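Local coordinates for SusD superfamily protein (Bacteroides fragilis, PDB 3L22), which probably helps to capture sugars at the bacterial outer membrane as a SusD-like sugar-binding protein, at residues A[36-41]-A[81-86]; A[127-132]-A[207-212]; A[149-154]-A[430-435]; A[415-418]-A[423-426]. One frame throughout, in Å; residues are numbered along the deposited sequence.

Contact 2 lies deepest, joining helices 113-131 and 200-213 through buried tyrosines, an arginine and bound waters. Contact 1 sets a loop on helix 79-103 through a long, weak salt bridge and leucine packing; contact 3 borders the same helix, whose Trp85 bonds Glu432 and packs on Pro149, and its shorter salt bridge is locally buried yet peripheral in the fold. Contact 4, partly buried and without hydrogen bonds between its segments, packs the end of a β-hairpin strand against the chain that leads into helix 430-435 of contact 3. Contacts 1 and 2 stay within the N-terminal family region, contact 4 within the C-terminal one, and contact 3 connects the two.

Contact 1: A[36-41]-A[81-86]; sequences GTKSLM and NADTWT
Asp83 OD2 is approached by two donors, both weakly: Lys38 NZ at 3.3 Å, and a water that it meets at 3.4 Å. The ammonium group also reaches the second oxygen, with Lys38 NZ 3.4 Å from Asp83 OD1, and so straddles the carboxylate in a long salt bridge. The lysine chain turns sharply at its second torsion (chi2 -72°), which lays its methylenes across the acid at about a right angle and brings Lys38 CD within 3.6 Å of Asp83 OD2. A lysine fits this partly exposed margin because its flexible chain packs while its charge finds a partner. The shared water accepts from the loop backbone, Ser39 N, at 2.9 Å, linking the acid to the main chain as well.

Further in, the contact turns apolar. Leu40 puts CD1 over the helix backbone, 3.5 Å from Thr84 O, and beside Thr84 CG2 at 4.1 Å. Thr84 turns its hydroxyl elsewhere, to Glu80 O and Ser45 OG, which leaves its methyl for the leucine. The whole is a helix-loop packing, in which the connection between helices 18-33 and 44-52 lies against helix 79-103 of the largely helical SusD fold.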
loop_
_atom_site.group_PDB
_atom_site.type_symbol
_atom_site.label_atom_id
_atom_site.label_comp_id
_atom_site.label_asym_id
_atom_site.label_seq_id
_atom_site.Cartn_x
_atom_site.Cartn_y
_atom_site.Cartn_z
ATOM N N GLY A 36 1.619 -11.364 16.909
ATOM C CA GLY A 36 1.064 -12.679 17.170
ATOM C C GLY A 36 -0.448 -12.749 17.187
ATOM O O GLY A 36 -1.006 -13.839 16.945
ATOM N N THR A 37 -1.119 -11.641 17.498
ATOM C CA THR A 37 -2.586 -11.640 17.602
ATOM C C THR A 37 -3.317 -10.667 16.696
ATOM O O THR A 37 -4.479 -10.855 16.460
ATOM C CB THR A 37 -3.020 -11.377 19.040
ATOM O OG1 THR A 37 -2.300 -10.238 19.532
ATOM C CG2 THR A 37 -2.696 -12.641 19.972
ATOM N N LYS A 38 -2.649 -9.654 16.158
ATOM C CA LYS A 38 -3.301 -8.623 15.336
ATOM C C LYS A 38 -2.441 -8.410 14.101
ATOM O O LYS A 38 -1.287 -8.863 14.071
ATOM C CB LYS A 38 -3.423 -7.330 16.134
ATOM C CG LYS A 38 -4.344 -7.444 17.408
ATOM C CD LYS A 38 -5.797 -7.549 16.992
ATOM C CE LYS A 38 -6.757 -7.620 18.181
ATOM N NZ LYS A 38 -8.112 -7.346 17.620
ATOM N N SER A 39 -3.006 -7.778 13.083
ATOM C CA SER A 39 -2.291 -7.547 11.864
ATOM C C SER A 39 -2.408 -6.109 11.416
ATOM O O SER A 39 -3.377 -5.401 11.759
ATOM C CB SER A 39 -2.742 -8.547 10.795
ATOM O OG SER A 39 -4.102 -8.405 10.419
ATOM N N LEU A 40 -1.411 -5.653 10.664
ATOM C CA LEU A 40 -1.469 -4.369 10.014
ATOM C C LEU A 40 -1.271 -4.593 8.498
ATOM O O LEU A 40 -2.118 -5.253 7.871
ATOM C CB LEU A 40 -0.517 -3.365 10.693
ATOM C CG LEU A 40 -0.637 -1.868 10.368
ATOM C CD1 LEU A 40 -1.927 -1.264 10.942
ATOM C CD2 LEU A 40 0.576 -1.106 10.927
HETATM N N MSE A 41 -0.191 -4.101 7.905
HETATM C CA MSE A 41 0.001 -4.205 6.457
HETATM C C MSE A 41 0.413 -5.592 5.986
HETATM O O MSE A 41 0.459 -5.838 4.790
HETATM C CB MSE A 41 1.031 -3.185 6.014
HETATM C CG MSE A 41 0.702 -1.782 6.439
HETATM SE SE MSE A 41 -1.171 -1.171 6.205
HETATM C CE MSE A 41 -1.291 -1.439 4.254
ATOM N N ASN A 81 -10.713 -0.439 12.320
ATOM C CA ASN A 81 -10.379 0.940 12.619
ATOM C C ASN A 81 -9.485 1.036 13.874
ATOM O O ASN A 81 -8.417 1.589 13.824
ATOM C CB ASN A 81 -11.690 1.750 12.731
ATOM C CG ASN A 81 -11.474 3.264 12.777
ATOM O OD1 ASN A 81 -10.330 3.767 12.771
ATOM N ND2 ASN A 81 -12.603 4.012 12.840
ATOM N N ALA A 82 -9.911 0.431 14.975
ATOM C CA ALA A 82 -9.143 0.394 16.200
ATOM C C ALA A 82 -7.778 -0.275 16.000
ATOM O O ALA A 82 -6.739 0.229 16.471
ATOM C CB ALA A 82 -9.946 -0.341 17.292
ATOM N N ASP A 83 -7.766 -1.379 15.273
ATOM C CA ASP A 83 -6.521 -2.096 15.051
ATOM C C ASP A 83 -5.559 -1.344 14.143
ATOM O O ASP A 83 -4.385 -1.283 14.450
ATOM C CB ASP A 83 -6.752 -3.475 14.459
ATOM C CG ASP A 83 -7.508 -4.437 15.418
ATOM O OD1 ASP A 83 -7.683 -4.145 16.628
ATOM O OD2 ASP A 83 -7.956 -5.487 14.894
ATOM N N THR A 84 -6.046 -0.784 13.037
ATOM C CA THR A 84 -5.172 -0.041 12.155
ATOM C C THR A 84 -4.525 1.110 12.914
ATOM O O THR A 84 -3.314 1.320 12.833
ATOM C CB THR A 84 -5.933 0.507 10.940
ATOM O OG1 THR A 84 -6.454 -0.599 10.183
ATOM C CG2 THR A 84 -4.994 1.389 10.081
ATOM N N TRP A 85 -5.356 1.846 13.653
ATOM C CA TRP A 85 -4.903 2.967 14.472
ATOM C C TRP A 85 -3.865 2.540 15.526
ATOM O O TRP A 85 -2.747 3.061 15.559
ATOM C CB TRP A 85 -6.104 3.632 15.160
ATOM C CG TRP A 85 -5.779 4.938 15.779
ATOM C CD1 TRP A 85 -5.331 5.146 17.046
ATOM C CD2 TRP A 85 -5.867 6.235 15.163
ATOM N NE1 TRP A 85 -5.116 6.480 17.253
ATOM C CE2 TRP A 85 -5.446 7.176 16.121
ATOM C CE3 TRP A 85 -6.237 6.686 13.891
ATOM C CZ2 TRP A 85 -5.397 8.549 15.861
ATOM C CZ3 TRP A 85 -6.200 8.041 13.633
ATOM C CH2 TRP A 85 -5.794 8.965 14.630
ATOM N N THR A 86 -4.265 1.621 16.395
ATOM C CA THR A 86 -3.421 1.170 17.468
ATOM C C THR A 86 -2.093 0.635 16.947
ATOM O O THR A 86 -1.056 1.055 17.434
ATOM C CB THR A 86 -4.135 0.103 18.303
ATOM O OG1 THR A 86 -5.327 0.686 18.845
ATOM C CG2 THR A 86 -3.248 -0.409 19.485
HETATM O O HOH W 1 -5.918 -7.535 13.101
#

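Contact 2: A[127-132]-A[207-212]; sequences AYYYLN and KMRVYM. With EDO (1,2-ethanediol), chain Z.
Tyr129 and Arg209 make most of this buried contact, and their polar link is a single weak hydrogen bond: Arg209 NH1 gives to Tyr129 OH over 3.4 Å, nearly straight at 160°. The phenol oxygen sits at the edge of the guanidinium, near its plane, with the tyrosine ring turned 57° from that plane. Glu329 forms a salt bridge with Arg209 NE and probably helps to fix the group's position.

Between the segments, waters supply shorter bonds than the direct one. One lies 2.7 Å from Tyr129 OH and donates to the backbone oxygen of Arg209; another joins Tyr130 OH, at 2.8 Å, to Arg209 NH1, at 3.0 Å. Tyrosine suits both positions, since its ring fills the interior while its hydroxyl reaches the water. Away from these residues, Lys207 NZ bonds an ethanediol probably left by the crystallisation liquor.

Packing completes the interface. Tyr129, with CG anti to its nitrogen, sends its ring across the arginine chain, and Tyr129 OH comes within 3.1 Å of Arg209 CD. Nearer the backbone, Tyr129 CD1 touches Val210 CG2 at 4.1 Å; this valine also packs on Tyr172 and Ile175 of helix 168-178.

The helical segments run in similar directions, at 30° with axes 11.7 Å apart, a separation spanned by long side chains and water. Such helix-on-helix packing is consistent with the TPR-like helical scaffold of SusD proteins.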
loop_
_atom_site.group_PDB
_atom_site.type_symbol
_atom_site.label_atom_id
_atom_site.label_comp_id
_atom_site.label_asym_id
_atom_site.label_seq_id
_atom_site.Cartn_x
_atom_site.Cartn_y
_atom_site.Cartn_z
ATOM N N ALA A 127 3.974 4.121 7.589
ATOM C CA ALA A 127 2.864 4.021 8.527
ATOM C C ALA A 127 1.959 5.251 8.401
ATOM O O ALA A 127 0.729 5.132 8.231
ATOM C CB ALA A 127 3.390 3.858 9.937
ATOM N N TYR A 128 2.566 6.441 8.415
ATOM C CA TYR A 128 1.797 7.679 8.222
ATOM C C TYR A 128 1.108 7.738 6.862
ATOM O O TYR A 128 -0.002 8.275 6.750
ATOM C CB TYR A 128 2.668 8.931 8.450
ATOM C CG TYR A 128 2.789 9.279 9.912
ATOM C CD1 TYR A 128 1.664 9.680 10.634
ATOM C CD2 TYR A 128 4.010 9.178 10.600
ATOM C CE1 TYR A 128 1.733 9.981 11.978
ATOM C CE2 TYR A 128 4.090 9.497 11.977
ATOM C CZ TYR A 128 2.940 9.890 12.650
ATOM O OH TYR A 128 2.950 10.179 13.984
ATOM N N TYR A 129 1.759 7.209 5.823
ATOM C CA TYR A 129 1.175 7.221 4.497
ATOM C C TYR A 129 -0.159 6.451 4.446
ATOM O O TYR A 129 -1.148 6.915 3.858
ATOM C CB TYR A 129 2.188 6.654 3.469
ATOM C CG TYR A 129 1.569 6.300 2.154
ATOM C CD1 TYR A 129 1.404 7.263 1.163
ATOM C CD2 TYR A 129 1.164 5.013 1.883
ATOM C CE1 TYR A 129 0.837 6.962 -0.056
ATOM C CE2 TYR A 129 0.571 4.687 0.643
ATOM C CZ TYR A 129 0.422 5.657 -0.314
ATOM O OH TYR A 129 -0.133 5.354 -1.544
ATOM N N TYR A 130 -0.170 5.262 5.047
ATOM C CA TYR A 130 -1.407 4.490 5.092
ATOM C C TYR A 130 -2.509 5.164 5.949
ATOM O O TYR A 130 -3.664 5.194 5.526
ATOM C CB TYR A 130 -1.130 3.043 5.498
ATOM C CG TYR A 130 -0.447 2.243 4.390
ATOM C CD1 TYR A 130 -1.070 2.058 3.163
ATOM C CD2 TYR A 130 0.790 1.648 4.597
ATOM C CE1 TYR A 130 -0.478 1.311 2.157
ATOM C CE2 TYR A 130 1.406 0.914 3.605
ATOM C CZ TYR A 130 0.761 0.729 2.391
ATOM O OH TYR A 130 1.347 -0.001 1.398
ATOM N N LEU A 131 -2.154 5.765 7.078
ATOM C CA LEU A 131 -3.124 6.526 7.866
ATOM C C LEU A 131 -3.705 7.698 7.045
ATOM O O LEU A 131 -4.914 7.969 7.093
ATOM C CB LEU A 131 -2.504 7.046 9.156
ATOM C CG LEU A 131 -2.009 6.054 10.220
ATOM C CD1 LEU A 131 -1.334 6.824 11.354
ATOM C CD2 LEU A 131 -3.213 5.181 10.729
ATOM N N ASN A 132 -2.867 8.312 6.211
ATOM C CA ASN A 132 -3.266 9.477 5.431
ATOM C C ASN A 132 -4.216 9.100 4.294
ATOM O O ASN A 132 -4.762 9.983 3.645
ATOM C CB ASN A 132 -2.044 10.199 4.828
ATOM C CG ASN A 132 -2.127 11.716 4.922
ATOM O OD1 ASN A 132 -2.784 12.255 5.807
ATOM N ND2 ASN A 132 -1.433 12.419 3.999
ATOM N N LYS A 207 7.910 8.093 -2.189
ATOM C CA LYS A 207 7.993 9.497 -2.527
ATOM C C LYS A 207 7.155 9.737 -3.799
ATOM O O LYS A 207 6.355 10.657 -3.857
ATOM C CB LYS A 207 9.454 9.861 -2.734
ATOM C CG LYS A 207 9.772 11.320 -2.895
ATOM C CD LYS A 207 11.302 11.597 -2.994
ATOM C CE LYS A 207 12.067 11.299 -1.722
ATOM N NZ LYS A 207 13.438 11.905 -1.709
HETATM N N MSE A 208 7.265 8.857 -4.780
HETATM C CA MSE A 208 6.434 9.002 -5.949
HETATM C C MSE A 208 4.946 8.949 -5.621
HETATM O O MSE A 208 4.197 9.789 -6.110
HETATM C CB MSE A 208 6.756 7.980 -7.020
HETATM C CG MSE A 208 5.823 8.111 -8.213
HETATM SE SE MSE A 208 6.418 7.229 -9.854
HETATM C CE MSE A 208 6.739 5.688 -9.095
ATOM N N ARG A 209 4.521 7.976 -4.813
ATOM C CA ARG A 209 3.129 7.895 -4.422
ATOM C C ARG A 209 2.643 9.157 -3.731
ATOM O O ARG A 209 1.531 9.620 -3.991
ATOM C CB ARG A 209 2.867 6.691 -3.508
ATOM C CG ARG A 209 2.937 5.354 -4.225
ATOM C CD ARG A 209 2.139 4.339 -3.416
ATOM N NE ARG A 209 2.209 2.949 -3.827
ATOM C CZ ARG A 209 1.604 1.957 -3.191
ATOM N NH1 ARG A 209 0.852 2.196 -2.105
ATOM N NH2 ARG A 209 1.719 0.724 -3.642
ATOM N N VAL A 210 3.466 9.702 -2.851
ATOM C CA VAL A 210 3.102 10.892 -2.140
ATOM C C VAL A 210 2.947 12.055 -3.117
ATOM O O VAL A 210 1.960 12.768 -3.080
ATOM C CB VAL A 210 4.122 11.222 -1.029
ATOM C CG1 VAL A 210 3.936 12.643 -0.489
ATOM C CG2 VAL A 210 3.997 10.187 0.099
ATOM N N TYR A 211 3.934 12.267 -3.981
ATOM C CA TYR A 211 3.835 13.367 -4.920
ATOM C C TYR A 211 2.654 13.213 -5.873
ATOM O O TYR A 211 1.994 14.199 -6.186
ATOM C CB TYR A 211 5.145 13.590 -5.672
ATOM C CG TYR A 211 6.227 14.348 -4.905
ATOM C CD1 TYR A 211 5.954 15.561 -4.268
ATOM C CD2 TYR A 211 7.543 13.874 -4.857
ATOM C CE1 TYR A 211 6.958 16.286 -3.618
ATOM C CE2 TYR A 211 8.545 14.601 -4.211
ATOM C CZ TYR A 211 8.244 15.782 -3.579
ATOM O OH TYR A 211 9.222 16.525 -2.956
HETATM N N MSE A 212 2.324 11.999 -6.291
HETATM C CA MSE A 212 1.110 11.818 -7.116
HETATM C C MSE A 212 -0.159 12.233 -6.385
HETATM O O MSE A 212 -1.051 12.855 -6.987
HETATM C CB MSE A 212 0.979 10.381 -7.608
HETATM C CG MSE A 212 2.027 10.048 -8.613
HETATM SE SE MSE A 212 1.955 8.154 -9.100
HETATM C CE MSE A 212 0.514 8.132 -10.214
HETATM C C1 EDO Z . 12.544 15.719 -1.263
HETATM O O1 EDO Z . 13.210 14.714 -2.016
HETATM C C2 EDO Z . 11.668 15.237 -0.135
HETATM O O2 EDO Z . 11.764 13.858 0.176
HETATM O O HOH W 2 -0.675 7.544 -2.973
HETATM O O HOH W 3 -0.213 -0.315 -0.864
#

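Contact 3: A[149-154]-A[430-435]; sequences PLRLTA and QVELLL
Arg151 and Glu432 reach for each other from opposite directions and meet in a salt bridge, with Arg151 NH2 3.0 Å from Glu432 OE2. The acceptor uses its syn lone pair and lies in the guanidinium plane, although the two groups are inclined at 53° and the N-H...O angle is 149°. A water runs alongside this bond, accepting from Arg151 NE at 2.9 Å and donating to Glu432 OE1 at 2.7 Å. Arginine suits the place because its several N-H groups can serve different acceptors: Arg151 NH2 also bonds Asn161 O, and Arg151 NH1 reaches Asn160 O weakly.

The bridge ties a loop of the N-terminal family region to helix 430-435, across some 275 intervening residues of the SusD fold.

Both carboxylate oxygens of Glu432 are also satisfied: Glu432 OE1 by Trp85 NE1 and the water, Glu432 OE2 by Asn436 ND2 and the arginine. A bend at the second torsion (chi2 70°) turns the carboxylate toward these donors. The ring of Pro149 is apolar: Pro149 CB lies over one face of the guanidinium, while Pro149 CG is 3.6 Å from Glu432 OE2. Tyr89 OH bonds the carbonyl of Pro149; that of Arg151 is met by Tyr128 OH and Asn96 ND2.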
loop_
_atom_site.group_PDB
_atom_site.type_symbol
_atom_site.label_atom_id
_atom_site.label_comp_id
_atom_site.label_asym_id
_atom_site.label_seq_id
_atom_site.Cartn_x
_atom_site.Cartn_y
_atom_site.Cartn_z
ATOM N N PRO A 149 -3.001 12.836 14.415
ATOM C CA PRO A 149 -1.909 13.415 15.209
ATOM C C PRO A 149 -0.542 13.006 14.708
ATOM O O PRO A 149 -0.312 11.803 14.450
ATOM C CB PRO A 149 -2.130 12.821 16.598
ATOM C CG PRO A 149 -3.622 12.409 16.603
ATOM C CD PRO A 149 -3.893 11.996 15.232
ATOM N N LEU A 150 0.345 13.995 14.571
ATOM C CA LEU A 150 1.667 13.759 14.064
ATOM C C LEU A 150 2.572 13.515 15.283
ATOM O O LEU A 150 3.180 14.437 15.808
ATOM C CB LEU A 150 2.138 14.948 13.206
ATOM C CG LEU A 150 3.498 14.842 12.509
ATOM C CD1 LEU A 150 3.715 13.470 11.834
ATOM C CD2 LEU A 150 3.629 15.960 11.474
ATOM N N ARG A 151 2.619 12.268 15.738
ATOM C CA ARG A 151 3.410 11.890 16.922
ATOM C C ARG A 151 4.827 11.494 16.495
ATOM O O ARG A 151 5.014 10.499 15.794
ATOM C CB ARG A 151 2.734 10.731 17.660
ATOM C CG ARG A 151 1.257 10.994 17.993
ATOM C CD ARG A 151 0.681 9.992 18.956
ATOM N NE ARG A 151 -0.701 10.301 19.316
ATOM C CZ ARG A 151 -1.079 11.186 20.229
ATOM N NH1 ARG A 151 -0.194 11.889 20.945
ATOM N NH2 ARG A 151 -2.379 11.348 20.452
ATOM N N LEU A 152 5.809 12.283 16.928
ATOM C CA LEU A 152 7.194 12.095 16.535
ATOM C C LEU A 152 8.186 11.958 17.695
ATOM O O LEU A 152 9.362 11.780 17.457
ATOM C CB LEU A 152 7.616 13.224 15.582
ATOM C CG LEU A 152 6.843 13.315 14.265
ATOM C CD1 LEU A 152 7.244 14.621 13.508
ATOM C CD2 LEU A 152 7.051 12.079 13.379
ATOM N N THR A 153 7.731 11.978 18.934
ATOM C CA THR A 153 8.622 11.855 20.085
ATOM C C THR A 153 8.539 10.452 20.661
ATOM O O THR A 153 7.509 9.800 20.550
ATOM C CB THR A 153 8.232 12.838 21.175
ATOM O OG1 THR A 153 6.849 12.636 21.481
ATOM C CG2 THR A 153 8.441 14.311 20.713
ATOM N N ALA A 154 9.635 9.997 21.278
ATOM C CA ALA A 154 9.692 8.689 21.914
ATOM C C ALA A 154 8.888 8.810 23.199
ATOM O O ALA A 154 9.208 9.644 24.026
ATOM C CB ALA A 154 11.138 8.293 22.202
ATOM N N GLN A 430 -12.696 5.307 18.466
ATOM C CA GLN A 430 -12.936 5.440 19.911
ATOM C C GLN A 430 -11.680 5.245 20.778
ATOM O O GLN A 430 -11.546 5.931 21.790
ATOM C CB GLN A 430 -14.022 4.453 20.360
ATOM C CG GLN A 430 -14.416 4.484 21.855
ATOM C CD GLN A 430 -15.082 5.797 22.301
ATOM O OE1 GLN A 430 -15.266 6.743 21.513
ATOM N NE2 GLN A 430 -15.464 5.845 23.577
ATOM N N VAL A 431 -10.773 4.337 20.388
ATOM C CA VAL A 431 -9.540 4.148 21.176
ATOM C C VAL A 431 -8.774 5.462 21.332
ATOM O O VAL A 431 -8.294 5.770 22.405
ATOM C CB VAL A 431 -8.596 3.048 20.615
ATOM C CG1 VAL A 431 -9.207 1.697 20.815
ATOM C CG2 VAL A 431 -8.248 3.285 19.141
ATOM N N GLU A 432 -8.711 6.264 20.276
ATOM C CA GLU A 432 -8.075 7.570 20.349
ATOM C C GLU A 432 -8.938 8.586 21.105
ATOM O O GLU A 432 -8.424 9.352 21.954
ATOM C CB GLU A 432 -7.772 8.072 18.933
ATOM C CG GLU A 432 -7.046 9.414 18.825
ATOM C CD GLU A 432 -5.582 9.396 19.273
ATOM O OE1 GLU A 432 -5.026 8.316 19.520
ATOM O OE2 GLU A 432 -4.982 10.488 19.351
ATOM N N LEU A 433 -10.238 8.601 20.820
ATOM C CA LEU A 433 -11.129 9.616 21.390
ATOM C C LEU A 433 -11.154 9.565 22.915
ATOM O O LEU A 433 -11.284 10.605 23.556
ATOM C CB LEU A 433 -12.553 9.474 20.836
ATOM C CG LEU A 433 -12.802 9.682 19.327
ATOM C CD1 LEU A 433 -14.311 9.521 19.099
ATOM C CD2 LEU A 433 -12.306 11.044 18.845
ATOM N N LEU A 434 -10.998 8.370 23.487
ATOM C CA LEU A 434 -10.944 8.194 24.938
ATOM C C LEU A 434 -9.719 8.858 25.569
ATOM O O LEU A 434 -9.822 9.405 26.641
ATOM C CB LEU A 434 -10.985 6.700 25.319
ATOM C CG LEU A 434 -12.343 5.972 25.152
ATOM C CD1 LEU A 434 -12.166 4.447 25.187
ATOM C CD2 LEU A 434 -13.364 6.425 26.214
ATOM N N LEU A 435 -8.585 8.838 24.878
ATOM C CA LEU A 435 -7.310 9.319 25.424
ATOM C C LEU A 435 -6.897 10.717 24.970
ATOM O O LEU A 435 -6.089 11.340 25.653
ATOM C CB LEU A 435 -6.180 8.374 24.997
ATOM C CG LEU A 435 -6.260 6.934 25.488
ATOM C CD1 LEU A 435 -5.150 6.131 24.812
ATOM C CD2 LEU A 435 -6.167 6.870 27.006
HETATM O O HOH W 4 -2.633 8.514 18.186
#

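Contact 4: A[415-418]-A[423-426]; sequences INVG and KYTW
Val417 ends strand 414-417, and the chain then doubles back within a few residues so that Tyr424, in a 3-10 turn, comes close beside it; their CA atoms are 5.8 Å apart. The two segments do not pair as strands, for no hydrogen bond passes between them. The valine's backbone pairs instead with Phe406 of the neighbouring strand 406-409, while inside the connecting turn the Asp421 carboxylate accepts from Gly418 N.

With CG1 anti to the backbone nitrogen (chi1 -176°), Val417 lays that methyl on the main chain opposite. Val417 CG1 is 3.4 Å from Tyr424 N and 3.6 Å from Lys423 C, and it also touches Tyr424 CB at 4.2 Å. Branching at CB suits valine to an extended strand and sets a methyl close to the main chain it packs on.

Tyr424 meets the backbone of Gly418, which has no side chain of its own. Tyr424 CD1 approaches Gly418 C to 3.2 Å, a tight fit, and the edge of the ring faces Val417 O, with Tyr424 CE1 3.7 Å from that oxygen. The ring's far end bonds Glu404 O, and Phe406 packs against it with planes about 60° apart. Lys423 carries its charge away to Val74 O.

The chain leaving the second strand of a β-hairpin (406-409, 414-417) thus turns back onto that strand's end, beside His405, which has been seen to bind zinc.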
loop_
_atom_site.group_PDB
_atom_site.type_symbol
_atom_site.label_atom_id
_atom_site.label_comp_id
_atom_site.label_asym_id
_atom_site.label_seq_id
_atom_site.Cartn_x
_atom_site.Cartn_y
_atom_site.Cartn_z
ATOM N N ILE A 415 -23.266 0.734 -3.967
ATOM C CA ILE A 415 -22.499 1.597 -3.123
ATOM C C ILE A 415 -21.981 2.751 -3.962
ATOM O O ILE A 415 -21.419 2.542 -5.037
ATOM C CB ILE A 415 -21.336 0.820 -2.478
ATOM C CG1 ILE A 415 -21.905 -0.269 -1.555
ATOM C CG2 ILE A 415 -20.415 1.740 -1.645
ATOM C CD1 ILE A 415 -20.916 -1.389 -1.258
ATOM N N ASN A 416 -22.230 3.975 -3.510
ATOM C CA ASN A 416 -21.810 5.178 -4.231
ATOM C C ASN A 416 -21.486 6.255 -3.213
ATOM O O ASN A 416 -22.387 6.954 -2.710
ATOM C CB ASN A 416 -22.910 5.637 -5.225
ATOM C CG ASN A 416 -22.441 6.785 -6.148
ATOM O OD1 ASN A 416 -21.377 7.338 -5.970
ATOM N ND2 ASN A 416 -23.256 7.133 -7.118
ATOM N N VAL A 417 -20.204 6.364 -2.882
ATOM C CA VAL A 417 -19.751 7.239 -1.806
ATOM C C VAL A 417 -18.700 8.175 -2.365
ATOM O O VAL A 417 -17.706 7.739 -2.971
ATOM C CB VAL A 417 -19.198 6.420 -0.610
ATOM C CG1 VAL A 417 -18.801 7.359 0.580
ATOM C CG2 VAL A 417 -20.237 5.412 -0.149
ATOM N N GLY A 418 -18.930 9.466 -2.183
ATOM C CA GLY A 418 -18.047 10.506 -2.714
ATOM C C GLY A 418 -17.448 11.384 -1.640
ATOM O O GLY A 418 -17.803 11.265 -0.469
ATOM N N LYS A 423 -18.972 8.899 5.077
ATOM C CA LYS A 423 -18.359 7.572 4.953
ATOM C C LYS A 423 -17.299 7.421 3.848
ATOM O O LYS A 423 -16.800 6.306 3.606
ATOM C CB LYS A 423 -19.442 6.485 4.818
ATOM C CG LYS A 423 -20.401 6.350 6.035
ATOM C CD LYS A 423 -19.693 5.926 7.306
ATOM C CE LYS A 423 -20.644 5.769 8.529
ATOM N NZ LYS A 423 -19.715 5.689 9.722
ATOM N N TYR A 424 -16.931 8.525 3.182
ATOM C CA TYR A 424 -15.789 8.499 2.281
ATOM C C TYR A 424 -14.504 8.147 3.045
ATOM O O TYR A 424 -13.600 7.478 2.499
ATOM C CB TYR A 424 -15.607 9.850 1.599
ATOM C CG TYR A 424 -14.735 9.841 0.346
ATOM C CD1 TYR A 424 -15.185 9.266 -0.823
ATOM C CD2 TYR A 424 -13.509 10.474 0.311
ATOM C CE1 TYR A 424 -14.447 9.296 -1.966
ATOM C CE2 TYR A 424 -12.748 10.511 -0.877
ATOM C CZ TYR A 424 -13.217 9.896 -1.994
ATOM O OH TYR A 424 -12.502 9.929 -3.166
ATOM N N THR A 425 -14.424 8.624 4.285
ATOM C CA THR A 425 -13.279 8.416 5.133
ATOM C C THR A 425 -13.695 7.604 6.364
ATOM O O THR A 425 -14.876 7.434 6.648
ATOM C CB THR A 425 -12.714 9.744 5.608
ATOM O OG1 THR A 425 -13.701 10.396 6.416
ATOM C CG2 THR A 425 -12.292 10.641 4.417
ATOM N N TRP A 426 -12.689 7.096 7.063
ATOM C CA TRP A 426 -12.866 6.471 8.344
ATOM C C TRP A 426 -12.861 7.576 9.415
ATOM O O TRP A 426 -12.105 8.541 9.295
ATOM C CB TRP A 426 -11.697 5.521 8.595
ATOM C CG TRP A 426 -11.789 4.189 7.930
ATOM C CD1 TRP A 426 -12.671 3.789 6.956
ATOM C CD2 TRP A 426 -10.982 3.059 8.226
ATOM N NE1 TRP A 426 -12.447 2.470 6.634
ATOM C CE2 TRP A 426 -11.424 1.997 7.413
ATOM C CE3 TRP A 426 -9.944 2.825 9.133
ATOM C CZ2 TRP A 426 -10.830 0.730 7.447
ATOM C CZ3 TRP A 426 -9.351 1.534 9.166
ATOM C CH2 TRP A 426 -9.801 0.527 8.341
#